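Local atomic coordinates of protein SMG-7 (PDB entry 3ZHE), a protein that forms a heterodimer with SMG5 through 14-3-3-like domains, an arrangement required for efficient nonsense-mediated mRNA decay. Residues Leu134-Leu139 against Gln150-Gln155; Leu170-Ser175 against Tyr185-Ala190; Ser294-Leu299 against His317-Leu322; Glu345-Ala350 against Thr378-Lys383. All blocks are in the same frame, centred on the assembly; numbering follows the deposited sequence.

Contact 1 of 4, residues Leu134-Leu139 against Gln150-Gln155; sequences LRMGDL and QEYYEQ
Tyr153 of helix 146-159 reaches across to Asp138 of helix 122-142 and makes the one hydrogen bond between the two segments, its OH donating to Asp138 OD1 at 2.6 Å. The hydroxyl arrives on the anti side of the carboxylate, 30° out of that group's plane, and ring and carboxylate planes are steeply inclined. The second oxygen, Asp138 OD2, receives Arg135 NH1 in a salt bridge that lies in the guanidinium plane, so both ends of the carboxylate are held; Arg141 bonds to Asp138 OD1 and Tyr153 OH, and Gln169 adds a bond to the same hydroxyl. Two successive helices packed antiparallel form the hairpin of a tetratricopeptide repeat, predicted for residues 130-163, and their local axes approach to 7.7 Å at 161°. Gly137 lies at the closest point: without a side chain, it lets its CA come within 3.6 Å of Tyr152 CB. Apolar contacts flank it. Met136 CB sits over one face of the Tyr152 ring in a CH-pi contact, 4.0 Å from the centroid, while Leu134, with CG opposite its backbone N (chi1 163°), brings CD1 to Tyr153 CE1 at 4.0 Å, and Leu134 O borders the edge of that ring.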
loop_
_atom_site.group_PDB
_atom_site.type_symbol
_atom_site.label_atom_id
_atom_site.label_comp_id
_atom_site.label_asym_id
_atom_site.label_seq_id
_atom_site.Cartn_x
_atom_site.Cartn_y
_atom_site.Cartn_z
ATOM N N LEU B 134 -10.810 -0.581 8.045
ATOM C CA LEU B 134 -12.181 -0.285 8.454
ATOM C C LEU B 134 -12.297 1.129 9.017
ATOM O O LEU B 134 -13.159 1.912 8.601
ATOM C CB LEU B 134 -12.657 -1.300 9.499
ATOM C CG LEU B 134 -13.898 -0.917 10.311
ATOM C CD1 LEU B 134 -15.148 -0.890 9.440
ATOM C CD2 LEU B 134 -14.085 -1.854 11.499
ATOM N N ARG B 135 -11.416 1.455 9.956
ATOM C CA ARG B 135 -11.473 2.750 10.627
ATOM C C ARG B 135 -11.056 3.918 9.731
ATOM O O ARG B 135 -11.574 5.029 9.875
ATOM C CB ARG B 135 -10.664 2.731 11.927
ATOM C CG ARG B 135 -11.222 1.780 12.975
ATOM C CD ARG B 135 -12.744 1.813 12.989
ATOM N NE ARG B 135 -13.307 0.934 14.007
ATOM C CZ ARG B 135 -14.610 0.751 14.196
ATOM N NH1 ARG B 135 -15.490 1.385 13.433
ATOM N NH2 ARG B 135 -15.034 -0.069 15.148
ATOM N N MET B 136 -10.125 3.670 8.813
ATOM C CA MET B 136 -9.799 4.665 7.798
ATOM C C MET B 136 -11.027 4.904 6.931
ATOM O O MET B 136 -11.276 6.024 6.484
ATOM C CB MET B 136 -8.621 4.210 6.934
ATOM C CG MET B 136 -7.259 4.455 7.558
ATOM S SD MET B 136 -6.960 6.202 7.904
ATOM C CE MET B 136 -7.083 6.899 6.259
ATOM N N GLY B 137 -11.792 3.840 6.704
ATOM C CA GLY B 137 -13.058 3.945 6.004
ATOM C C GLY B 137 -14.025 4.852 6.742
ATOM O O GLY B 137 -14.653 5.731 6.140
ATOM N N ASP B 138 -14.141 4.637 8.051
ATOM C CA ASP B 138 -14.970 5.495 8.897
ATOM C C ASP B 138 -14.548 6.956 8.784
ATOM O O ASP B 138 -15.387 7.849 8.641
ATOM C CB ASP B 138 -14.900 5.055 10.363
ATOM C CG ASP B 138 -15.771 3.848 10.656
ATOM O OD1 ASP B 138 -16.764 3.642 9.928
ATOM O OD2 ASP B 138 -15.470 3.110 11.617
ATOM N N LEU B 139 -13.239 7.187 8.847
ATOM C CA LEU B 139 -12.695 8.537 8.769
ATOM C C LEU B 139 -13.021 9.199 7.438
ATOM O O LEU B 139 -13.368 10.379 7.393
ATOM C CB LEU B 139 -11.184 8.523 8.997
ATOM C CG LEU B 139 -10.729 8.147 10.407
ATOM C CD1 LEU B 139 -9.217 8.220 10.519
ATOM C CD2 LEU B 139 -11.391 9.047 11.441
ATOM N N GLN B 150 -15.755 3.760 0.624
ATOM C CA GLN B 150 -16.221 2.489 0.084
ATOM C C GLN B 150 -15.051 1.590 -0.300
ATOM O O GLN B 150 -15.110 0.379 -0.102
ATOM C CB GLN B 150 -17.146 2.702 -1.118
ATOM C CG GLN B 150 -17.684 1.407 -1.716
ATOM C CD GLN B 150 -18.685 1.638 -2.832
ATOM O OE1 GLN B 150 -19.114 2.765 -3.076
ATOM N NE2 GLN B 150 -19.062 0.566 -3.518
ATOM N N GLU B 151 -13.991 2.181 -0.846
ATOM C CA GLU B 151 -12.793 1.414 -1.184
ATOM C C GLU B 151 -12.177 0.789 0.071
ATOM O O GLU B 151 -11.952 -0.427 0.126
ATOM C CB GLU B 151 -11.769 2.289 -1.917
ATOM C CG GLU B 151 -12.241 2.809 -3.274
ATOM C CD GLU B 151 -11.148 3.536 -4.041
ATOM O OE1 GLU B 151 -10.023 3.651 -3.513
ATOM O OE2 GLU B 151 -11.413 3.992 -5.176
ATOM N N TYR B 152 -11.920 1.622 1.077
ATOM C CA TYR B 152 -11.384 1.155 2.354
ATOM C C TYR B 152 -12.262 0.058 2.957
ATOM O O TYR B 152 -11.762 -0.960 3.436
ATOM C CB TYR B 152 -11.253 2.315 3.348
ATOM C CG TYR B 152 -10.071 3.235 3.109
ATOM C CD1 TYR B 152 -8.794 2.874 3.514
ATOM C CD2 TYR B 152 -10.239 4.473 2.501
ATOM C CE1 TYR B 152 -7.716 3.713 3.305
ATOM C CE2 TYR B 152 -9.165 5.318 2.288
ATOM C CZ TYR B 152 -7.906 4.933 2.693
ATOM O OH TYR B 152 -6.833 5.769 2.485
ATOM N N TYR B 153 -13.574 0.277 2.921
ATOM C CA TYR B 153 -14.543 -0.676 3.455
ATOM C C TYR B 153 -14.503 -2.025 2.742
ATOM O O TYR B 153 -14.507 -3.069 3.387
ATOM C CB TYR B 153 -15.960 -0.102 3.381
ATOM C CG TYR B 153 -16.278 0.913 4.453
ATOM C CD1 TYR B 153 -15.622 0.887 5.676
ATOM C CD2 TYR B 153 -17.236 1.895 4.244
ATOM C CE1 TYR B 153 -15.911 1.814 6.661
ATOM C CE2 TYR B 153 -17.531 2.825 5.222
ATOM C CZ TYR B 153 -16.866 2.781 6.427
ATOM O OH TYR B 153 -17.165 3.710 7.396
ATOM N N GLU B 154 -14.480 -1.997 1.413
ATOM C CA GLU B 154 -14.455 -3.222 0.622
ATOM C C GLU B 154 -13.155 -3.989 0.841
ATOM O O GLU B 154 -13.160 -5.220 0.951
ATOM C CB GLU B 154 -14.648 -2.913 -0.865
ATOM C CG GLU B 154 -16.048 -2.444 -1.233
ATOM C CD GLU B 154 -16.149 -1.997 -2.678
ATOM O OE1 GLU B 154 -15.118 -2.019 -3.381
ATOM O OE2 GLU B 154 -17.260 -1.622 -3.111
ATOM N N GLN B 155 -12.045 -3.258 0.906
ATOM C CA GLN B 155 -10.756 -3.876 1.197
ATOM C C GLN B 155 -10.789 -4.557 2.563
ATOM O O GLN B 155 -10.444 -5.734 2.686
ATOM C CB GLN B 155 -9.629 -2.841 1.132
ATOM C CG GLN B 155 -9.355 -2.313 -0.270
ATOM C CD GLN B 155 -8.334 -1.191 -0.291
ATOM O OE1 GLN B 155 -7.735 -0.859 0.731
ATOM N NE2 GLN B 155 -8.134 -0.596 -1.463
#

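Contact 2 of 4, residues Leu170-Ser175 against Tyr185-Ala190; sequences LGLISS and YFHTRA
Phe186 and His187, consecutive on helix 180-191, project their rings toward opposite flanks of Gly171 on helix 164-176, a worked case of two aromatics straddling a glycine in an antiparallel helix pair (165° between the local axes). Their first torsions are nearly the same, with CG placed opposite the carbonyl carbon (chi1 -78° in Phe186), and the turn of the helix from one residue to the next is what sends the rings apart. Phe186 takes Leu170 CB over the centre of one face, 3.8 Å from the ring centroid in a CH-pi contact, while Tyr185 CD2 rests against the opposite face, nearer its rim. In the plane of the same ring, Ser174 OG lies at the edge, 3.3 Å from Phe186 CD2. That hydroxyl also makes a weak hydrogen bond back to Leu170 O, one turn earlier, for which its position beside its own backbone N is suited. The imidazole of His187 is packed differently: Gly171 CA stands over its face, 4.2 Å from the centroid, and Leu172 CD2 approaches CE1 at 4.1 Å. Ser175 OG, near the edge, is hydrogen-bonded to Ser183, and His187 ND1 makes a weak bond to Asn168. Since the two segments share no hydrogen bond, their hold rests on ring faces and close backbone approach, while the polar links between the helices come from just beyond the segments, at Ser183 and, weakly, Asn168.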
loop_
_atom_site.group_PDB
_atom_site.type_symbol
_atom_site.label_atom_id
_atom_site.label_comp_id
_atom_site.label_asym_id
_atom_site.label_seq_id
_atom_site.Cartn_x
_atom_site.Cartn_y
_atom_site.Cartn_z
ATOM N N LEU B 170 -20.574 -0.842 5.365
ATOM C CA LEU B 170 -20.923 -0.987 3.956
ATOM C C LEU B 170 -22.409 -0.700 3.758
ATOM O O LEU B 170 -22.812 -0.055 2.783
ATOM C CB LEU B 170 -20.580 -2.397 3.463
ATOM C CG LEU B 170 -19.099 -2.718 3.241
ATOM C CD1 LEU B 170 -18.861 -4.222 3.220
ATOM C CD2 LEU B 170 -18.612 -2.087 1.946
ATOM N N GLY B 171 -23.218 -1.175 4.701
ATOM C CA GLY B 171 -24.642 -0.896 4.698
ATOM C C GLY B 171 -24.924 0.589 4.792
ATOM O O GLY B 171 -25.793 1.110 4.092
ATOM N N LEU B 172 -24.183 1.270 5.662
ATOM C CA LEU B 172 -24.321 2.713 5.824
ATOM C C LEU B 172 -24.010 3.437 4.516
ATOM O O LEU B 172 -24.746 4.336 4.102
ATOM C CB LEU B 172 -23.405 3.221 6.942
ATOM C CG LEU B 172 -23.673 2.692 8.353
ATOM C CD1 LEU B 172 -22.659 3.245 9.344
ATOM C CD2 LEU B 172 -25.087 3.038 8.787
ATOM N N ILE B 173 -22.920 3.035 3.868
ATOM C CA ILE B 173 -22.538 3.607 2.579
ATOM C C ILE B 173 -23.634 3.406 1.533
ATOM O O ILE B 173 -23.976 4.332 0.794
ATOM C CB ILE B 173 -21.212 3.008 2.063
ATOM C CG1 ILE B 173 -20.044 3.500 2.918
ATOM C CG2 ILE B 173 -20.977 3.381 0.608
ATOM C CD1 ILE B 173 -19.810 4.993 2.832
ATOM N N SER B 174 -24.187 2.197 1.487
ATOM C CA SER B 174 -25.279 1.890 0.565
ATOM C C SER B 174 -26.514 2.749 0.834
ATOM O O SER B 174 -27.184 3.193 -0.098
ATOM C CB SER B 174 -25.649 0.407 0.638
ATOM O OG SER B 174 -24.637 -0.408 0.070
ATOM N N SER B 175 -26.813 2.976 2.109
ATOM C CA SER B 175 -27.957 3.798 2.486
ATOM C C SER B 175 -27.735 5.253 2.089
ATOM O O SER B 175 -28.671 5.944 1.685
ATOM C CB SER B 175 -28.233 3.695 3.986
ATOM O OG SER B 175 -28.727 2.413 4.327
ATOM N N TYR B 185 -29.185 -5.946 2.500
ATOM C CA TYR B 185 -28.286 -7.093 2.401
ATOM C C TYR B 185 -27.068 -6.966 3.320
ATOM O O TYR B 185 -26.765 -7.874 4.104
ATOM C CB TYR B 185 -27.839 -7.296 0.952
ATOM C CG TYR B 185 -26.663 -8.231 0.810
ATOM C CD1 TYR B 185 -26.786 -9.578 1.116
ATOM C CD2 TYR B 185 -25.429 -7.768 0.374
ATOM C CE1 TYR B 185 -25.714 -10.439 0.995
ATOM C CE2 TYR B 185 -24.351 -8.620 0.246
ATOM C CZ TYR B 185 -24.500 -9.955 0.559
ATOM O OH TYR B 185 -23.432 -10.812 0.434
ATOM N N PHE B 186 -26.382 -5.832 3.221
ATOM C CA PHE B 186 -25.198 -5.566 4.031
ATOM C C PHE B 186 -25.497 -5.572 5.531
ATOM O O PHE B 186 -24.758 -6.177 6.307
ATOM C CB PHE B 186 -24.562 -4.235 3.629
ATOM C CG PHE B 186 -23.743 -4.306 2.371
ATOM C CD1 PHE B 186 -22.844 -5.340 2.168
ATOM C CD2 PHE B 186 -23.872 -3.336 1.389
ATOM C CE1 PHE B 186 -22.086 -5.405 1.009
ATOM C CE2 PHE B 186 -23.119 -3.397 0.228
ATOM C CZ PHE B 186 -22.226 -4.433 0.039
ATOM N N HIS B 187 -26.568 -4.891 5.933
ATOM C CA HIS B 187 -26.967 -4.859 7.338
ATOM C C HIS B 187 -27.278 -6.267 7.847
ATOM O O HIS B 187 -26.983 -6.604 8.995
ATOM C CB HIS B 187 -28.176 -3.938 7.551
ATOM C CG HIS B 187 -27.834 -2.478 7.590
ATOM N ND1 HIS B 187 -27.170 -1.896 8.648
ATOM C CD2 HIS B 187 -28.085 -1.481 6.708
ATOM C CE1 HIS B 187 -27.015 -0.604 8.411
ATOM N NE2 HIS B 187 -27.560 -0.328 7.241
ATOM N N THR B 188 -27.872 -7.084 6.983
ATOM C CA THR B 188 -28.166 -8.473 7.322
ATOM C C THR B 188 -26.876 -9.264 7.548
ATOM O O THR B 188 -26.742 -9.986 8.547
ATOM C CB THR B 188 -29.013 -9.150 6.224
ATOM O OG1 THR B 188 -30.245 -8.439 6.060
ATOM C CG2 THR B 188 -29.316 -10.593 6.593
ATOM N N ARG B 189 -25.929 -9.119 6.621
ATOM C CA ARG B 189 -24.619 -9.756 6.750
ATOM C C ARG B 189 -23.935 -9.344 8.049
ATOM O O ARG B 189 -23.306 -10.163 8.722
ATOM C CB ARG B 189 -23.723 -9.403 5.560
ATOM C CG ARG B 189 -24.113 -10.076 4.255
ATOM C CD ARG B 189 -24.067 -11.592 4.376
ATOM N NE ARG B 189 -22.752 -12.086 4.778
ATOM C CZ ARG B 189 -21.818 -12.506 3.931
ATOM N NH1 ARG B 189 -22.048 -12.490 2.625
ATOM N NH2 ARG B 189 -20.650 -12.940 4.388
ATOM N N ALA B 190 -24.065 -8.066 8.392
ATOM C CA ALA B 190 -23.540 -7.544 9.645
ATOM C C ALA B 190 -24.219 -8.210 10.832
ATOM O O ALA B 190 -23.580 -8.502 11.842
ATOM C CB ALA B 190 -23.735 -6.039 9.708
#

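Contact 3 of 4, residues Ser294-Leu299 against His317-Leu322; sequences SLLKTL and HILALL
The pairing of the long helix 277-304 with the short helix 313-322, within the range assigned to the Est1 DNA/RNA-binding family, is built on leucines, with Leu295 and Leu319 at its middle. The local axes run roughly antiparallel, at 145°, and stand 10.8 Å apart, a spacing bridged by aliphatic side chains. Leu295 extends with CG opposite its backbone N (chi1 -176°), which carries the branch CD2 at the facing helix. Leu295 CD2 lies against the backbone of Leu319, 3.6 Å from Leu319 N, and also touches Ile318 CG2 (3.9 Å) and Leu322 CD1 (3.7 Å). Leu319 answers with the same extended first torsion and divides its two methyls between partners. Its CD1 meets Leu296 CD1 at 3.8 Å, the side chains crossing near a right angle, and its CD2 meets Leu299 CD1 at 3.9 Å. The layer continues on both flanks: Leu296 and Leu299 also touch Ile343 of helix 337-348, whereas Ile318 and Leu322 reach Ile260 of helix 257-270. The two segments share no hydrogen bond; a little beyond them Trp288 of the long helix bonds to Leu322 O, and within the first segment Thr298 OG1 and Thr298 N both donate to Ser294 O. Interlocking leucine methyls between sequential, inclined helices, with further helices closing the sides, are the usual interior of an all-helical domain such as this one.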
loop_
_atom_site.group_PDB
_atom_site.type_symbol
_atom_site.label_atom_id
_atom_site.label_comp_id
_atom_site.label_asym_id
_atom_site.label_seq_id
_atom_site.Cartn_x
_atom_site.Cartn_y
_atom_site.Cartn_z
ATOM N N SER B 294 -37.388 -21.511 -10.287
ATOM C CA SER B 294 -36.763 -20.727 -11.352
ATOM C C SER B 294 -35.261 -20.999 -11.470
ATOM O O SER B 294 -34.741 -21.223 -12.570
ATOM C CB SER B 294 -37.018 -19.233 -11.136
ATOM O OG SER B 294 -36.385 -18.449 -12.133
ATOM N N LEU B 295 -34.574 -20.989 -10.331
ATOM C CA LEU B 295 -33.135 -21.233 -10.300
ATOM C C LEU B 295 -32.795 -22.634 -10.801
ATOM O O LEU B 295 -31.852 -22.813 -11.576
ATOM C CB LEU B 295 -32.586 -21.034 -8.886
ATOM C CG LEU B 295 -31.071 -21.163 -8.729
ATOM C CD1 LEU B 295 -30.366 -20.121 -9.577
ATOM C CD2 LEU B 295 -30.670 -21.026 -7.272
ATOM N N LEU B 296 -33.568 -23.620 -10.353
ATOM C CA LEU B 296 -33.400 -24.993 -10.819
ATOM C C LEU B 296 -33.487 -25.058 -12.340
ATOM O O LEU B 296 -32.624 -25.647 -12.994
ATOM C CB LEU B 296 -34.456 -25.902 -10.191
ATOM C CG LEU B 296 -33.955 -27.055 -9.320
ATOM C CD1 LEU B 296 -32.743 -26.639 -8.498
ATOM C CD2 LEU B 296 -35.072 -27.538 -8.412
ATOM N N LYS B 297 -34.524 -24.436 -12.896
ATOM C CA LYS B 297 -34.709 -24.416 -14.346
ATOM C C LYS B 297 -33.524 -23.771 -15.063
ATOM O O LYS B 297 -33.024 -24.306 -16.055
ATOM C CB LYS B 297 -36.004 -23.690 -14.717
ATOM N N THR B 298 -33.080 -22.625 -14.553
ATOM C CA THR B 298 -31.970 -21.900 -15.166
ATOM C C THR B 298 -30.680 -22.722 -15.170
ATOM O O THR B 298 -30.026 -22.862 -16.208
ATOM C CB THR B 298 -31.726 -20.553 -14.465
ATOM O OG1 THR B 298 -32.894 -19.734 -14.593
ATOM C CG2 THR B 298 -30.538 -19.834 -15.081
ATOM N N LEU B 299 -30.324 -23.267 -14.010
ATOM C CA LEU B 299 -29.153 -24.134 -13.894
ATOM C C LEU B 299 -29.256 -25.338 -14.831
ATOM O O LEU B 299 -28.274 -25.729 -15.469
ATOM C CB LEU B 299 -28.979 -24.601 -12.446
ATOM C CG LEU B 299 -28.632 -23.525 -11.413
ATOM C CD1 LEU B 299 -28.803 -24.062 -10.000
ATOM C CD2 LEU B 299 -27.214 -23.015 -11.627
ATOM N N HIS B 317 -24.063 -20.980 -5.487
ATOM C CA HIS B 317 -24.065 -20.570 -4.087
ATOM C C HIS B 317 -25.439 -20.108 -3.613
ATOM O O HIS B 317 -25.801 -20.313 -2.454
ATOM C CB HIS B 317 -23.013 -19.490 -3.831
ATOM C CG HIS B 317 -21.700 -20.033 -3.365
ATOM N ND1 HIS B 317 -21.525 -20.574 -2.109
ATOM C CD2 HIS B 317 -20.500 -20.126 -3.984
ATOM C CE1 HIS B 317 -20.273 -20.973 -1.975
ATOM N NE2 HIS B 317 -19.630 -20.715 -3.099
ATOM N N ILE B 318 -26.199 -19.483 -4.505
ATOM C CA ILE B 318 -27.569 -19.095 -4.189
ATOM C C ILE B 318 -28.412 -20.348 -3.967
ATOM O O ILE B 318 -29.276 -20.391 -3.089
ATOM C CB ILE B 318 -28.186 -18.216 -5.298
ATOM C CG1 ILE B 318 -27.443 -16.882 -5.390
ATOM C CG2 ILE B 318 -29.666 -17.976 -5.035
ATOM C CD1 ILE B 318 -28.086 -15.884 -6.324
ATOM N N LEU B 319 -28.130 -21.376 -4.762
ATOM C CA LEU B 319 -28.801 -22.664 -4.635
ATOM C C LEU B 319 -28.527 -23.304 -3.280
ATOM O O LEU B 319 -29.444 -23.792 -2.619
ATOM C CB LEU B 319 -28.349 -23.608 -5.750
ATOM C CG LEU B 319 -28.931 -25.022 -5.699
ATOM C CD1 LEU B 319 -30.412 -25.004 -6.039
ATOM C CD2 LEU B 319 -28.167 -25.954 -6.629
ATOM N N ALA B 320 -27.260 -23.304 -2.876
ATOM C CA ALA B 320 -26.863 -23.872 -1.593
ATOM C C ALA B 320 -27.481 -23.089 -0.440
ATOM O O ALA B 320 -27.777 -23.651 0.614
ATOM C CB ALA B 320 -25.347 -23.901 -1.472
ATOM N N LEU B 321 -27.675 -21.790 -0.648
ATOM C CA LEU B 321 -28.348 -20.949 0.334
ATOM C C LEU B 321 -29.820 -21.328 0.432
ATOM O O LEU B 321 -30.392 -21.365 1.521
ATOM C CB LEU B 321 -28.213 -19.469 -0.032
ATOM C CG LEU B 321 -26.873 -18.800 0.277
ATOM C CD1 LEU B 321 -26.932 -17.314 -0.041
ATOM C CD2 LEU B 321 -26.478 -19.029 1.729
ATOM N N LEU B 322 -30.427 -21.609 -0.717
ATOM C CA LEU B 322 -31.817 -22.045 -0.762
ATOM C C LEU B 322 -31.995 -23.385 -0.056
ATOM O O LEU B 322 -33.055 -23.670 0.504
ATOM C CB LEU B 322 -32.311 -22.130 -2.207
ATOM C CG LEU B 322 -32.519 -20.797 -2.927
ATOM C CD1 LEU B 322 -32.976 -21.023 -4.359
ATOM C CD2 LEU B 322 -33.524 -19.945 -2.171
#

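Contact 4 of 4, residues Glu345-Ala350 against Thr378-Lys383; sequences EWLLCA and TQLAQK
Leu347 meets Leu380 and Ala381 near the end of helix 337-348, where that helix packs on helix 377-389 across a long and largely non-helical connection. The CB atoms of Leu347 and Ala381 are 4.1 Å apart. Farther out, with CG opposite the carbonyl carbon (chi1 -66°), the Leu347 side chain brings CD1 to within 3.7 Å of Leu380 CD2. Leu380 has the other common leucine form, CG opposite its backbone N (chi1 176°), and the two side chains meet at a slant. Leu316 of helix 313-322 also touches Leu347, and Ala320 of that helix touches Leu380, so this end merges with the interior. Leu348 lies at the exposed border of the contact, and the end of its side chain bends in so that CD2 meets Ala381 CB at 3.7 Å and lies 4.4 Å from Thr378 CG2. Ala381 CB is thus shared by two successive leucines. At Cys349 the backbone leaves the helical conformation, ending the contact. With aliphatic groups making the side-chain contacts, the pairing depends on shape and the removal of apolar surface from water, and the small Ala381 is consistent with the 6.2 Å between the CA atoms of Leu347 and Ala381.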
loop_
_atom_site.group_PDB
_atom_site.type_symbol
_atom_site.label_atom_id
_atom_site.label_comp_id
_atom_site.label_asym_id
_atom_site.label_seq_id
_atom_site.Cartn_x
_atom_site.Cartn_y
_atom_site.Cartn_z
ATOM N N GLU B 345 -26.194 -35.145 -11.220
ATOM C CA GLU B 345 -25.298 -35.890 -12.097
ATOM C C GLU B 345 -24.211 -34.969 -12.632
ATOM O O GLU B 345 -23.043 -35.349 -12.696
ATOM C CB GLU B 345 -26.055 -36.507 -13.271
ATOM C CG GLU B 345 -25.160 -37.335 -14.190
ATOM C CD GLU B 345 -25.531 -37.203 -15.656
ATOM O OE1 GLU B 345 -26.477 -36.451 -15.964
ATOM O OE2 GLU B 345 -24.872 -37.846 -16.501
ATOM N N TRP B 346 -24.611 -33.761 -13.022
ATOM C CA TRP B 346 -23.675 -32.761 -13.529
ATOM C C TRP B 346 -22.601 -32.455 -12.492
ATOM O O TRP B 346 -21.411 -32.418 -12.805
ATOM C CB TRP B 346 -24.416 -31.474 -13.902
ATOM C CG TRP B 346 -23.539 -30.427 -14.527
ATOM C CD1 TRP B 346 -22.305 -30.613 -15.078
ATOM C CD2 TRP B 346 -23.831 -29.029 -14.664
ATOM N NE1 TRP B 346 -21.812 -29.422 -15.550
ATOM C CE2 TRP B 346 -22.729 -28.434 -15.310
ATOM C CE3 TRP B 346 -24.918 -28.224 -14.307
ATOM C CZ2 TRP B 346 -22.680 -27.075 -15.603
ATOM C CZ3 TRP B 346 -24.867 -26.872 -14.600
ATOM C CH2 TRP B 346 -23.755 -26.312 -15.242
ATOM N N LEU B 347 -23.036 -32.231 -11.258
ATOM C CA LEU B 347 -22.129 -31.903 -10.166
ATOM C C LEU B 347 -21.183 -33.059 -9.843
ATOM O O LEU B 347 -20.001 -32.844 -9.574
ATOM C CB LEU B 347 -22.920 -31.503 -8.917
ATOM C CG LEU B 347 -23.743 -30.215 -8.997
ATOM C CD1 LEU B 347 -24.590 -30.038 -7.745
ATOM C CD2 LEU B 347 -22.837 -29.013 -9.204
ATOM N N LEU B 348 -21.699 -34.284 -9.880
ATOM C CA LEU B 348 -20.898 -35.447 -9.497
ATOM C C LEU B 348 -19.734 -35.746 -10.441
ATOM O O LEU B 348 -18.664 -36.164 -9.999
ATOM C CB LEU B 348 -21.779 -36.689 -9.348
ATOM C CG LEU B 348 -22.682 -36.732 -8.113
ATOM C CD1 LEU B 348 -23.243 -38.130 -7.919
ATOM C CD2 LEU B 348 -21.921 -36.279 -6.882
ATOM N N CYS B 349 -19.946 -35.539 -11.735
ATOM C CA CYS B 349 -18.927 -35.861 -12.727
ATOM C C CYS B 349 -18.318 -34.610 -13.353
ATOM O O CYS B 349 -18.890 -34.016 -14.267
ATOM C CB CYS B 349 -19.508 -36.775 -13.809
ATOM S SG CYS B 349 -20.170 -38.342 -13.186
ATOM N N ALA B 350 -17.150 -34.217 -12.855
ATOM C CA ALA B 350 -16.447 -33.058 -13.390
ATOM C C ALA B 350 -14.932 -33.226 -13.306
ATOM O O ALA B 350 -14.392 -33.588 -12.261
ATOM C CB ALA B 350 -16.889 -31.792 -12.674
ATOM N N THR B 378 -18.924 -31.918 -4.367
ATOM C CA THR B 378 -19.672 -33.112 -3.994
ATOM C C THR B 378 -20.720 -32.808 -2.925
ATOM O O THR B 378 -21.845 -33.318 -2.975
ATOM C CB THR B 378 -18.732 -34.208 -3.459
ATOM O OG1 THR B 378 -17.663 -34.420 -4.389
ATOM C CG2 THR B 378 -19.482 -35.514 -3.254
ATOM N N GLN B 379 -20.338 -31.975 -1.960
ATOM C CA GLN B 379 -21.185 -31.661 -0.811
ATOM C C GLN B 379 -22.521 -31.042 -1.219
ATOM O O GLN B 379 -23.569 -31.369 -0.656
ATOM C CB GLN B 379 -20.440 -30.733 0.152
ATOM C CG GLN B 379 -21.174 -30.449 1.448
ATOM C CD GLN B 379 -20.357 -29.594 2.396
ATOM O OE1 GLN B 379 -20.801 -29.271 3.498
ATOM N NE2 GLN B 379 -19.155 -29.225 1.972
ATOM N N LEU B 380 -22.473 -30.150 -2.204
ATOM C CA LEU B 380 -23.674 -29.526 -2.749
ATOM C C LEU B 380 -24.635 -30.577 -3.298
ATOM O O LEU B 380 -25.841 -30.551 -3.022
ATOM C CB LEU B 380 -23.294 -28.535 -3.853
ATOM C CG LEU B 380 -24.435 -27.855 -4.612
ATOM C CD1 LEU B 380 -25.295 -27.038 -3.663
ATOM C CD2 LEU B 380 -23.884 -26.980 -5.728
ATOM N N ALA B 381 -24.086 -31.506 -4.075
ATOM C CA ALA B 381 -24.862 -32.601 -4.638
ATOM C C ALA B 381 -25.496 -33.428 -3.527
ATOM O O ALA B 381 -26.669 -33.794 -3.604
ATOM C CB ALA B 381 -23.985 -33.473 -5.521
ATOM N N GLN B 382 -24.714 -33.712 -2.491
ATOM C CA GLN B 382 -25.208 -34.481 -1.352
ATOM C C GLN B 382 -26.362 -33.767 -0.650
ATOM O O GLN B 382 -27.319 -34.401 -0.196
ATOM C CB GLN B 382 -24.075 -34.771 -0.368
ATOM C CG GLN B 382 -22.986 -35.654 -0.942
ATOM C CD GLN B 382 -22.219 -36.393 0.130
ATOM O OE1 GLN B 382 -22.264 -36.030 1.305
ATOM N NE2 GLN B 382 -21.517 -37.447 -0.266
ATOM N N LYS B 383 -26.269 -32.442 -0.584
ATOM C CA LYS B 383 -27.316 -31.619 0.012
ATOM C C LYS B 383 -28.611 -31.687 -0.794
ATOM O O LYS B 383 -29.695 -31.881 -0.233
ATOM C CB LYS B 383 -26.843 -30.169 0.137
#

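The four contacts form two neighbourhoods. Contacts 1 and 2 hold four helices that follow one another in the chain, and they touch where helix 146-159 meets helix 164-176, Tyr153 packing on Leu170 and Ile173; contacts 3 and 4 likewise join, through Ala320 and Leu319 on Leu380. Contact 1 and contact 3 lie on opposite sides of the chain's centre, with centres about 32 Å apart. Glycines bring the helices close in contacts 1 and 2, where aromatic rings fill the flanks, and only contact 1 adds a hydrogen bond across. Contacts 3 and 4 are aliphatic throughout. Contacts 1 and 3 are fully buried, contact 2 is partly so, and contact 4 runs from a buried side out to an exposed leucine.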